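Local atomic coordinates of putative leucoanthocyanidin reductase 1 (Vitis vinifera, PDB entry 3I6I), a protein that catalyses the NADPH-dependent reduction of leucoanthocyanidins to flavan-3-ols of the catechin type, a step of flavonoid biosynthesis. Residues A[29-32]-A[36-39]; A[52-57]-A[62-67]; A[129-132]-A[137-140]; A[273-276]-A[280-283]. One frame throughout, in Å; residues are numbered along the deposited sequence.

Contact 1. Residues A[29-32]-A[36-39]; sequences ASLD and PTYI
Ser30 and Leu31 meet Thr37 with no flat group between them: the one aromatic ring of the two segments, that of Tyr38, leaves the strand on its other side and meets the ring of His82, the planes at about 45°. The contact is carried by a hydroxyl pair with an isobutyl group beside it. Ser30 OG donates a hydrogen bond to Thr37 OG1 at 2.8 Å, and Thr37 OG1 is also hydrogen-bonded to Arg35 O, so this buried oxygen is gripped by two bonds. With chi1 at -58°, Thr37 keeps OG1 beside its own backbone N, facing the helix, and sets CG2 anti to that N, where it still comes within 3.9 Å of Ser30 OG. Leu31 crosses the threonine at a slant, its CD2 lying 3.8 Å from Thr37 CB. A valine in place of Thr37 would probably leave Ser30 OG without its acceptor and Arg35 O without this hydroxyl partner. The contact spans the short turn between helix 21-32 and strand 37-41 of a Rossmann beta-alpha-beta unit; Ser30 also touches Val13 of strand 13-16 and Met206 of helix 198-208, while the backbone of strand 37-41 pairs with strands 13-16 and 63-66.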
loop_
_atom_site.group_PDB
_atom_site.type_symbol
_atom_site.label_atom_id
_atom_site.label_comp_id
_atom_site.label_asym_id
_atom_site.label_seq_id
_atom_site.Cartn_x
_atom_site.Cartn_y
_atom_site.Cartn_z
ATOM N N ALA A 29 2.123 -0.141 -13.450
ATOM C CA ALA A 29 3.235 -1.100 -13.430
ATOM C C ALA A 29 2.866 -2.391 -14.142
ATOM O O ALA A 29 3.639 -2.923 -14.922
ATOM C CB ALA A 29 3.618 -1.428 -11.958
ATOM N N SER A 30 1.671 -2.892 -13.867
ATOM C CA SER A 30 1.168 -4.089 -14.555
ATOM C C SER A 30 1.182 -3.893 -16.090
ATOM O O SER A 30 1.695 -4.730 -16.835
ATOM C CB SER A 30 -0.211 -4.478 -14.029
ATOM O OG SER A 30 -0.608 -5.742 -14.546
ATOM N N LEU A 31 0.675 -2.761 -16.568
ATOM C CA LEU A 31 0.674 -2.477 -18.010
ATOM C C LEU A 31 2.077 -2.272 -18.596
ATOM O O LEU A 31 2.376 -2.771 -19.670
ATOM C CB LEU A 31 -0.230 -1.282 -18.294
ATOM C CG LEU A 31 -1.709 -1.623 -18.063
ATOM C CD1 LEU A 31 -2.505 -0.378 -17.692
ATOM C CD2 LEU A 31 -2.286 -2.288 -19.323
ATOM N N ASP A 32 2.942 -1.565 -17.863
ATOM C CA ASP A 32 4.345 -1.368 -18.246
ATOM C C ASP A 32 5.160 -2.678 -18.268
ATOM O O ASP A 32 6.160 -2.774 -19.003
ATOM C CB ASP A 32 5.022 -0.355 -17.312
ATOM C CG ASP A 32 4.534 1.081 -17.535
ATOM O OD1 ASP A 32 3.728 1.317 -18.459
ATOM O OD2 ASP A 32 4.955 1.976 -16.776
ATOM N N PRO A 36 -1.239 -8.851 -19.365
ATOM C CA PRO A 36 -2.627 -8.541 -19.740
ATOM C C PRO A 36 -3.378 -8.080 -18.501
ATOM O O PRO A 36 -3.403 -8.802 -17.487
ATOM C CB PRO A 36 -3.182 -9.873 -20.249
ATOM C CG PRO A 36 -2.001 -10.781 -20.398
ATOM C CD PRO A 36 -0.918 -10.279 -19.520
ATOM N N THR A 37 -3.954 -6.881 -18.566
ATOM C CA THR A 37 -4.433 -6.216 -17.381
ATOM C C THR A 37 -5.866 -5.751 -17.526
ATOM O O THR A 37 -6.185 -5.017 -18.451
ATOM C CB THR A 37 -3.535 -5.012 -17.004
ATOM O OG1 THR A 37 -2.195 -5.473 -16.802
ATOM C CG2 THR A 37 -4.025 -4.340 -15.712
ATOM N N TYR A 38 -6.714 -6.181 -16.594
ATOM C CA TYR A 38 -8.137 -5.871 -16.606
ATOM C C TYR A 38 -8.406 -5.016 -15.385
ATOM O O TYR A 38 -7.906 -5.309 -14.302
ATOM C CB TYR A 38 -8.991 -7.147 -16.509
ATOM C CG TYR A 38 -8.920 -8.052 -17.723
ATOM C CD1 TYR A 38 -9.988 -8.153 -18.614
ATOM C CD2 TYR A 38 -7.765 -8.771 -17.993
ATOM C CE1 TYR A 38 -9.908 -8.969 -19.719
ATOM C CE2 TYR A 38 -7.661 -9.567 -19.084
ATOM C CZ TYR A 38 -8.729 -9.675 -19.955
ATOM O OH TYR A 38 -8.588 -10.503 -21.037
ATOM N N ILE A 39 -9.185 -3.962 -15.557
ATOM C CA ILE A 39 -9.399 -2.970 -14.514
ATOM C C ILE A 39 -10.877 -2.935 -14.173
ATOM O O ILE A 39 -11.707 -2.671 -15.055
ATOM C CB ILE A 39 -8.957 -1.576 -15.027
ATOM C CG1 ILE A 39 -7.428 -1.567 -15.300
ATOM C CG2 ILE A 39 -9.387 -0.455 -14.085
ATOM C CD1 ILE A 39 -6.586 -1.947 -14.146
#

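Contact 2. Residues A[52-57]-A[62-67]; sequences KIFKAL and AIIVYG
Leu57 O accepts a bond from Ala62 N (3.0 Å, N-H...O angle 160°), an i to i+5 link that reaches over the end of helix 48-59 and joins its last turn to the residue just before strand 63-66. Close to this bond the Ala62 methyl is pressed onto the same residue, with CB 3.1 Å from Leu57 O and 3.8 Å from Leu57 CB. One helical turn earlier Phe54 meets Ile64, the two side chains crossing at about a right angle. Ile64 has its CG1 opposite the carbonyl carbon (chi1 -60°) and runs on extended (chi2 -176°), which carries CD1 across to the phenyl group. There it sits 3.8 Å from Phe54 CD1 and 4.1 Å from both Phe54 CB and Phe54 CG, so one methyl end touches the root and one ortho carbon of the ring. The other branch of the isoleucine, CG2, turns to Tyr66 and lies 3.9 Å above that ring's plane, toward its rim. The contact is apolar apart from the backbone bond. It closes the beta-alpha-beta unit of strand 37-41, helix 48-59 and strand 63-66, the last an outer strand of the parallel sheet. Phe54 also reaches Ile39 and Ala41 of strand 37-41 and touches Thr19, which binds NADPH, while Leu57 packs on Ala27, Thr28 and Leu31 of helix 21-32.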
loop_
_atom_site.group_PDB
_atom_site.type_symbol
_atom_site.label_atom_id
_atom_site.label_comp_id
_atom_site.label_asym_id
_atom_site.label_seq_id
_atom_site.Cartn_x
_atom_site.Cartn_y
_atom_site.Cartn_z
ATOM N N LYS A 52 -9.581 10.771 -16.117
ATOM C CA LYS A 52 -8.165 10.903 -16.450
ATOM C C LYS A 52 -7.444 9.563 -16.316
ATOM O O LYS A 52 -6.785 9.090 -17.246
ATOM C CB LYS A 52 -7.498 11.948 -15.545
ATOM N N ILE A 53 -7.600 8.937 -15.163
ATOM C CA ILE A 53 -6.943 7.658 -14.888
ATOM C C ILE A 53 -7.374 6.554 -15.866
ATOM O O ILE A 53 -6.525 5.882 -16.455
ATOM C CB ILE A 53 -7.201 7.204 -13.429
ATOM C CG1 ILE A 53 -6.598 8.204 -12.422
ATOM C CG2 ILE A 53 -6.609 5.813 -13.185
ATOM C CD1 ILE A 53 -7.262 8.169 -11.032
ATOM N N PHE A 54 -8.681 6.355 -16.042
ATOM C CA PHE A 54 -9.171 5.303 -16.949
ATOM C C PHE A 54 -8.691 5.478 -18.397
ATOM O O PHE A 54 -8.433 4.493 -19.087
ATOM C CB PHE A 54 -10.699 5.218 -16.956
ATOM C CG PHE A 54 -11.280 4.542 -15.750
ATOM C CD1 PHE A 54 -10.904 3.254 -15.406
ATOM C CD2 PHE A 54 -12.242 5.177 -14.985
ATOM C CE1 PHE A 54 -11.449 2.626 -14.303
ATOM C CE2 PHE A 54 -12.803 4.540 -13.881
ATOM C CZ PHE A 54 -12.397 3.277 -13.541
ATOM N N LYS A 55 -8.594 6.715 -18.852
ATOM C CA LYS A 55 -8.114 7.005 -20.198
ATOM C C LYS A 55 -6.650 6.573 -20.338
ATOM O O LYS A 55 -6.294 5.837 -21.259
ATOM N N ALA A 56 -5.818 7.036 -19.418
ATOM C CA ALA A 56 -4.388 6.667 -19.393
ATOM C C ALA A 56 -4.166 5.145 -19.431
ATOM O O ALA A 56 -3.324 4.655 -20.208
ATOM C CB ALA A 56 -3.716 7.258 -18.182
ATOM N N LEU A 57 -4.938 4.412 -18.619
ATOM C CA LEU A 57 -4.822 2.962 -18.530
ATOM C C LEU A 57 -5.297 2.267 -19.808
ATOM O O LEU A 57 -4.636 1.344 -20.288
ATOM C CB LEU A 57 -5.554 2.412 -17.276
ATOM C CG LEU A 57 -5.067 2.874 -15.890
ATOM C CD1 LEU A 57 -5.874 2.300 -14.730
ATOM C CD2 LEU A 57 -3.568 2.521 -15.684
ATOM N N ALA A 62 -5.222 -1.434 -21.126
ATOM C CA ALA A 62 -6.099 -1.990 -20.082
ATOM C C ALA A 62 -7.469 -2.331 -20.647
ATOM O O ALA A 62 -7.960 -1.630 -21.527
ATOM C CB ALA A 62 -6.248 -0.988 -18.917
ATOM N N ILE A 63 -8.073 -3.409 -20.149
ATOM C CA ILE A 63 -9.436 -3.781 -20.547
ATOM C C ILE A 63 -10.324 -3.449 -19.364
ATOM O O ILE A 63 -10.134 -3.984 -18.265
ATOM C CB ILE A 63 -9.532 -5.268 -20.872
ATOM C CG1 ILE A 63 -8.644 -5.579 -22.084
ATOM C CG2 ILE A 63 -11.003 -5.673 -21.127
ATOM C CD1 ILE A 63 -8.362 -7.044 -22.263
ATOM N N ILE A 64 -11.271 -2.544 -19.563
ATOM C CA ILE A 64 -12.175 -2.172 -18.477
ATOM C C ILE A 64 -13.333 -3.177 -18.372
ATOM O O ILE A 64 -13.966 -3.521 -19.380
ATOM C CB ILE A 64 -12.695 -0.731 -18.627
ATOM C CG1 ILE A 64 -11.515 0.254 -18.623
ATOM C CG2 ILE A 64 -13.615 -0.393 -17.481
ATOM C CD1 ILE A 64 -11.931 1.710 -18.682
ATOM N N VAL A 65 -13.576 -3.637 -17.146
ATOM C CA VAL A 65 -14.690 -4.517 -16.784
ATOM C C VAL A 65 -15.506 -3.882 -15.652
ATOM O O VAL A 65 -14.969 -3.272 -14.731
ATOM C CB VAL A 65 -14.203 -5.932 -16.373
ATOM C CG1 VAL A 65 -13.326 -6.541 -17.471
ATOM C CG2 VAL A 65 -13.436 -5.889 -15.091
ATOM N N TYR A 66 -16.826 -3.993 -15.737
ATOM C CA TYR A 66 -17.691 -3.277 -14.822
ATOM C C TYR A 66 -18.182 -4.175 -13.722
ATOM O O TYR A 66 -18.733 -5.237 -13.985
ATOM C CB TYR A 66 -18.872 -2.673 -15.595
ATOM C CG TYR A 66 -18.377 -1.653 -16.588
ATOM C CD1 TYR A 66 -18.065 -0.354 -16.177
ATOM C CD2 TYR A 66 -18.146 -1.998 -17.913
ATOM C CE1 TYR A 66 -17.579 0.584 -17.071
ATOM C CE2 TYR A 66 -17.657 -1.062 -18.824
ATOM C CZ TYR A 66 -17.382 0.231 -18.395
ATOM O OH TYR A 66 -16.894 1.164 -19.281
ATOM N N GLY A 67 -17.986 -3.752 -12.484
ATOM C CA GLY A 67 -18.548 -4.460 -11.346
ATOM C C GLY A 67 -17.998 -3.900 -10.051
ATOM O O GLY A 67 -17.219 -2.942 -10.058
#

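Contact 3. Residues A[129-132]-A[137-140]; sequences PVEP and YREK. With NDP (NADPH dihydro-nicotinamide-adenine-dinucleotide phosphate), chain B; ACY (acetic acid), chain C.
Glu131 bends at chi2 (-79°) and Arg138 at chi3 (-71°), and these two kinks bring a carboxylate oxygen to the end of the guanidinium group. Arg138 NH1 and NH2 both donate to the single atom Glu131 OE2, at 2.7 and 2.8 Å, a salt bridge in which two nitrogens grip one oxygen end-on. OE2 lies in the guanidinium plane and is met on its syn side, although the carboxylate and guanidinium planes are turned 48° apart. Asn135 OD1 takes a further bond from Arg138 NH2. Deeper in, the proline ring of Pro129 leans obliquely on Tyr137, its CD 3.5 Å from Tyr137 CD2, while Phe272 meets the tyrosine ring as well. The helix concerned, 133-149, follows the loop after strand 114-116 of the Rossmann sheet and carries the cofactor lysine, as in related short-chain dehydrogenases/reductases. Lys140 is stretched out beyond CG, and its NZ bonds both hydroxyls of the nicotinamide ribose of NADPH, O3D at 2.8 Å and O2D at 3.1 Å. One turn earlier, Tyr137 OH lies 2.5 Å, doubtfully short for a hydrogen bond, from OXT of an acetic acid, probably from the crystallisation liquor, which His122 N also holds.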
loop_
_atom_site.group_PDB
_atom_site.type_symbol
_atom_site.label_atom_id
_atom_site.label_comp_id
_atom_site.label_asym_id
_atom_site.label_seq_id
_atom_site.Cartn_x
_atom_site.Cartn_y
_atom_site.Cartn_z
ATOM N N PRO A 129 -1.357 -1.308 16.448
ATOM C CA PRO A 129 -1.664 0.104 16.626
ATOM C C PRO A 129 -2.770 0.342 17.577
ATOM O O PRO A 129 -3.587 -0.540 17.824
ATOM C CB PRO A 129 -2.089 0.559 15.236
ATOM C CG PRO A 129 -2.621 -0.714 14.603
ATOM C CD PRO A 129 -1.734 -1.771 15.100
ATOM N N VAL A 130 -2.833 1.536 18.130
ATOM C CA VAL A 130 -4.018 1.884 18.890
ATOM C C VAL A 130 -5.268 2.034 18.026
ATOM O O VAL A 130 -5.186 2.091 16.811
ATOM C CB VAL A 130 -3.801 3.199 19.735
ATOM C CG1 VAL A 130 -2.613 3.001 20.661
ATOM C CG2 VAL A 130 -3.625 4.469 18.799
ATOM N N GLU A 131 -6.425 2.119 18.677
ATOM C CA GLU A 131 -7.658 2.375 17.936
ATOM C C GLU A 131 -7.619 3.818 17.420
ATOM O O GLU A 131 -7.052 4.686 18.073
ATOM C CB GLU A 131 -8.876 2.169 18.803
ATOM C CG GLU A 131 -9.076 0.727 19.267
ATOM C CD GLU A 131 -9.680 -0.165 18.201
ATOM O OE1 GLU A 131 -9.808 0.293 17.035
ATOM O OE2 GLU A 131 -10.052 -1.341 18.527
ATOM N N PRO A 132 -8.260 4.101 16.279
ATOM C CA PRO A 132 -9.010 3.182 15.414
ATOM C C PRO A 132 -8.176 2.532 14.288
ATOM O O PRO A 132 -8.732 1.851 13.436
ATOM C CB PRO A 132 -10.112 4.078 14.863
ATOM C CG PRO A 132 -9.428 5.448 14.723
ATOM C CD PRO A 132 -8.454 5.514 15.884
ATOM N N TYR A 137 -6.856 -2.917 11.054
ATOM C CA TYR A 137 -6.038 -4.110 11.061
ATOM C C TYR A 137 -6.852 -5.359 11.417
ATOM O O TYR A 137 -6.608 -6.411 10.795
ATOM C CB TYR A 137 -4.836 -3.956 11.977
ATOM C CG TYR A 137 -3.716 -3.147 11.358
ATOM C CD1 TYR A 137 -3.908 -2.402 10.190
ATOM C CD2 TYR A 137 -2.460 -3.145 11.945
ATOM C CE1 TYR A 137 -2.886 -1.646 9.640
ATOM C CE2 TYR A 137 -1.442 -2.398 11.410
ATOM C CZ TYR A 137 -1.634 -1.674 10.256
ATOM O OH TYR A 137 -0.596 -0.910 9.748
ATOM N N ARG A 138 -7.828 -5.245 12.328
ATOM C CA ARG A 138 -8.791 -6.329 12.548
ATOM C C ARG A 138 -9.480 -6.773 11.276
ATOM O O ARG A 138 -9.618 -7.986 11.058
ATOM C CB ARG A 138 -9.818 -6.025 13.623
ATOM C CG ARG A 138 -9.317 -6.079 15.033
ATOM C CD ARG A 138 -10.526 -6.134 16.014
ATOM N NE ARG A 138 -11.187 -4.848 16.008
ATOM C CZ ARG A 138 -10.870 -3.802 16.767
ATOM N NH1 ARG A 138 -9.946 -3.871 17.695
ATOM N NH2 ARG A 138 -11.535 -2.666 16.608
ATOM N N GLU A 139 -9.917 -5.820 10.444
ATOM C CA GLU A 139 -10.570 -6.142 9.168
ATOM C C GLU A 139 -9.581 -6.806 8.192
ATOM O O GLU A 139 -9.933 -7.790 7.539
ATOM C CB GLU A 139 -11.166 -4.896 8.566
ATOM C CG GLU A 139 -12.340 -4.382 9.421
ATOM C CD GLU A 139 -13.063 -3.198 8.832
ATOM O OE1 GLU A 139 -12.634 -2.655 7.778
ATOM O OE2 GLU A 139 -14.083 -2.806 9.437
ATOM N N LYS A 140 -8.355 -6.268 8.099
ATOM C CA LYS A 140 -7.335 -6.875 7.234
ATOM C C LYS A 140 -6.957 -8.293 7.682
ATOM O O LYS A 140 -6.780 -9.200 6.842
ATOM C CB LYS A 140 -6.132 -5.952 7.092
ATOM C CG LYS A 140 -6.433 -4.665 6.310
ATOM C CD LYS A 140 -5.180 -3.855 6.007
ATOM C CE LYS A 140 -5.527 -2.612 5.177
ATOM N NZ LYS A 140 -4.291 -2.042 4.532
HETATM P PA NDP B . -8.306 4.730 -2.462
HETATM O O1A NDP B . -9.501 5.198 -1.668
HETATM O O2A NDP B . -7.297 5.871 -3.074
HETATM O O5B NDP B . -8.660 3.789 -3.718
HETATM C C5B NDP B . -9.562 2.738 -3.565
HETATM C C4B NDP B . -9.923 2.140 -4.871
HETATM O O4B NDP B . -10.825 1.037 -4.472
HETATM C C3B NDP B . -10.761 3.101 -5.752
HETATM O O3B NDP B . -10.497 2.897 -7.166
HETATM C C2B NDP B . -12.199 2.700 -5.430
HETATM O O2B NDP B . -13.047 2.992 -6.541
HETATM C C1B NDP B . -12.028 1.187 -5.319
HETATM N N9A NDP B . -13.107 0.463 -4.647
HETATM C C8A NDP B . -13.501 0.654 -3.388
HETATM N N7A NDP B . -14.483 -0.206 -3.107
HETATM C C5A NDP B . -14.702 -0.961 -4.188
HETATM C C6A NDP B . -15.591 -1.999 -4.475
HETATM N N6A NDP B . -16.446 -2.437 -3.549
HETATM N N1A NDP B . -15.564 -2.558 -5.702
HETATM C C2A NDP B . -14.692 -2.138 -6.617
HETATM N N3A NDP B . -13.814 -1.155 -6.376
HETATM C C4A NDP B . -13.818 -0.547 -5.168
HETATM O O3 NDP B . -7.427 3.796 -1.505
HETATM P PN NDP B . -5.839 3.878 -1.121
HETATM O O1N NDP B . -4.852 3.853 -2.226
HETATM O O2N NDP B . -5.774 5.060 -0.083
HETATM O O5D NDP B . -5.771 2.535 -0.174
HETATM C C5D NDP B . -5.505 1.254 -0.763
HETATM C C4D NDP B . -4.826 0.381 0.254
HETATM O O4D NDP B . -3.511 0.985 0.404
HETATM C C3D NDP B . -5.463 0.356 1.621
HETATM O O3D NDP B . -5.268 -0.937 2.185
HETATM C C2D NDP B . -4.619 1.353 2.394
HETATM O O2D NDP B . -4.578 0.929 3.742
HETATM C C1D NDP B . -3.231 1.176 1.785
HETATM N N1N NDP B . -2.378 2.417 1.726
HETATM C C2N NDP B . -1.002 2.387 2.059
HETATM C C3N NDP B . -0.359 3.515 2.353
HETATM C C7N NDP B . 1.145 3.472 2.684
HETATM O O7N NDP B . 1.774 2.409 2.636
HETATM N N7N NDP B . 1.724 4.634 2.934
HETATM C C4N NDP B . -1.126 4.847 2.346
HETATM C C5N NDP B . -2.352 4.769 1.443
HETATM C C6N NDP B . -2.881 3.597 1.116
HETATM P P2B NDP B . -14.210 4.188 -6.360
HETATM O O1X NDP B . -13.546 5.512 -6.235
HETATM O O2X NDP B . -15.147 3.974 -7.626
HETATM O O3X NDP B . -15.035 3.807 -5.063
HETATM C C ACY C . -0.945 0.768 6.896
HETATM O O ACY C . -1.611 1.044 5.871
HETATM O OXT ACY C . -0.737 -0.407 7.311
HETATM C CH3 ACY C . -0.352 1.942 7.636
#

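Contact 4. Residues A[273-276]-A[280-283]; sequences THDI and GCQV
Asp275 lays its carboxylate alongside the side chain of Cys281: OD1 lies 3.4 Å from Cys281 CB, and OD2 is 3.6 Å from Cys281 SG. The cysteine has SG between its backbone N and carbonyl carbon (chi1 75°), which tucks the sulfur in against the last turns of the helix, 3.6 Å from Asp275 O and 3.9 Å from Ile276 CG1. The sulfur is thus wedged between the neighbours Asp275 and Ile276. Ile276 is also crossed at a slant by the extended side chain of Gln282. Shortening Asp275 to an alanine would probably open a gap beside Cys281 and Pro129 and take from Lys279 its weak, distant ionic partner. The backbone closes the turn beside them. Cys281 N donates to Asp275 O at 3.0 Å, and Gly280 N makes a weak, bent bond (N-H...O angle 130°) to Ile276 O. Gly280 breaks the helix with a positive phi of 73°, a conformation that glycine adopts with little strain. A water bridges Ile276 O and Gln282 N. The whole forms the C-terminal end of helix 266-277 and the loop leading toward strand 292-294; Ile276 and Gln282 both rest on Ala193 of strand 193-196, Gln282 touches the NADP(+)-binding Asn160, and helix 252-260 packs against the helix through Thr273 and His274.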
loop_
_atom_site.group_PDB
_atom_site.type_symbol
_atom_site.label_atom_id
_atom_site.label_comp_id
_atom_site.label_asym_id
_atom_site.label_seq_id
_atom_site.Cartn_x
_atom_site.Cartn_y
_atom_site.Cartn_z
ATOM N N THR A 273 0.662 6.682 12.601
ATOM C CA THR A 273 1.830 7.552 12.906
ATOM C C THR A 273 2.483 7.166 14.237
ATOM O O THR A 273 3.714 7.081 14.357
ATOM C CB THR A 273 1.423 9.062 12.891
ATOM O OG1 THR A 273 0.847 9.388 11.609
ATOM C CG2 THR A 273 2.658 9.981 13.080
ATOM N N HIS A 274 1.674 6.989 15.267
ATOM C CA HIS A 274 2.137 6.532 16.574
ATOM C C HIS A 274 2.834 5.173 16.476
ATOM O O HIS A 274 3.943 4.974 16.998
ATOM C CB HIS A 274 0.963 6.467 17.534
ATOM C CG HIS A 274 1.294 5.937 18.883
ATOM N ND1 HIS A 274 1.061 4.637 19.250
ATOM C CD2 HIS A 274 1.760 6.562 19.989
ATOM C CE1 HIS A 274 1.439 4.467 20.509
ATOM N NE2 HIS A 274 1.876 5.626 20.974
ATOM N N ASP A 275 2.206 4.232 15.791
ATOM C CA ASP A 275 2.768 2.898 15.669
ATOM C C ASP A 275 4.157 2.930 15.010
ATOM O O ASP A 275 5.081 2.232 15.468
ATOM C CB ASP A 275 1.812 1.969 14.911
ATOM C CG ASP A 275 1.940 0.495 15.332
ATOM O OD1 ASP A 275 2.584 0.123 16.389
ATOM O OD2 ASP A 275 1.364 -0.328 14.577
ATOM N N ILE A 276 4.270 3.693 13.934
ATOM C CA ILE A 276 5.514 3.807 13.175
ATOM C C ILE A 276 6.569 4.552 13.937
ATOM O O ILE A 276 7.669 4.013 14.125
ATOM C CB ILE A 276 5.314 4.456 11.825
ATOM C CG1 ILE A 276 4.306 3.711 10.943
ATOM C CG2 ILE A 276 6.670 4.743 11.123
ATOM C CD1 ILE A 276 3.780 4.578 9.770
ATOM N N GLY A 280 7.957 1.951 16.569
ATOM C CA GLY A 280 8.915 1.289 15.695
ATOM C C GLY A 280 8.347 0.096 14.972
ATOM O O GLY A 280 9.095 -0.866 14.709
ATOM N N CYS A 281 7.042 0.138 14.631
ATOM C CA CYS A 281 6.354 -1.071 14.083
ATOM C C CYS A 281 6.930 -1.619 12.754
ATOM O O CYS A 281 6.758 -2.801 12.440
ATOM C CB CYS A 281 4.833 -0.816 13.964
ATOM S SG CYS A 281 4.366 0.228 12.616
ATOM N N GLN A 282 7.577 -0.781 11.953
ATOM C CA GLN A 282 8.109 -1.211 10.649
ATOM C C GLN A 282 9.451 -1.924 10.780
ATOM O O GLN A 282 9.870 -2.656 9.865
ATOM C CB GLN A 282 8.292 -0.042 9.705
ATOM C CG GLN A 282 7.009 0.699 9.412
ATOM C CD GLN A 282 7.082 1.724 8.277
ATOM O OE1 GLN A 282 6.048 2.347 7.918
ATOM N NE2 GLN A 282 8.236 1.909 7.718
ATOM N N VAL A 283 10.171 -1.642 11.859
ATOM C CA VAL A 283 11.562 -2.110 11.976
ATOM C C VAL A 283 11.842 -3.095 13.115
ATOM O O VAL A 283 12.960 -3.574 13.228
ATOM C CB VAL A 283 12.519 -0.926 12.127
ATOM C CG1 VAL A 283 12.455 -0.020 10.875
ATOM C CG2 VAL A 283 12.183 -0.136 13.413
HETATM O O HOH W 1 8.783 2.035 12.492
#

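The contacts follow one another along the chain and fall into two pairs. Contacts 1 and 2, with centres about 10 Å apart, close successive beta-alpha-beta units of the parallel Rossmann sheet; strands 37-41 and 63-66 are neighbours in it, and Ile39 pairs through its backbone with Ile63 and Val65. Contacts 3 and 4, about 13 Å apart between centres, touch where Pro129 packs on Asp275, so the loop before helix 133-149 leans on helix 266-277. Centres of one pair lie about 31 to 35 Å from those of the other. NADPH lies between the pairs: its adenosine end is nearer contact 2, and its nicotinamide ribose is bound by Lys140 of contact 3.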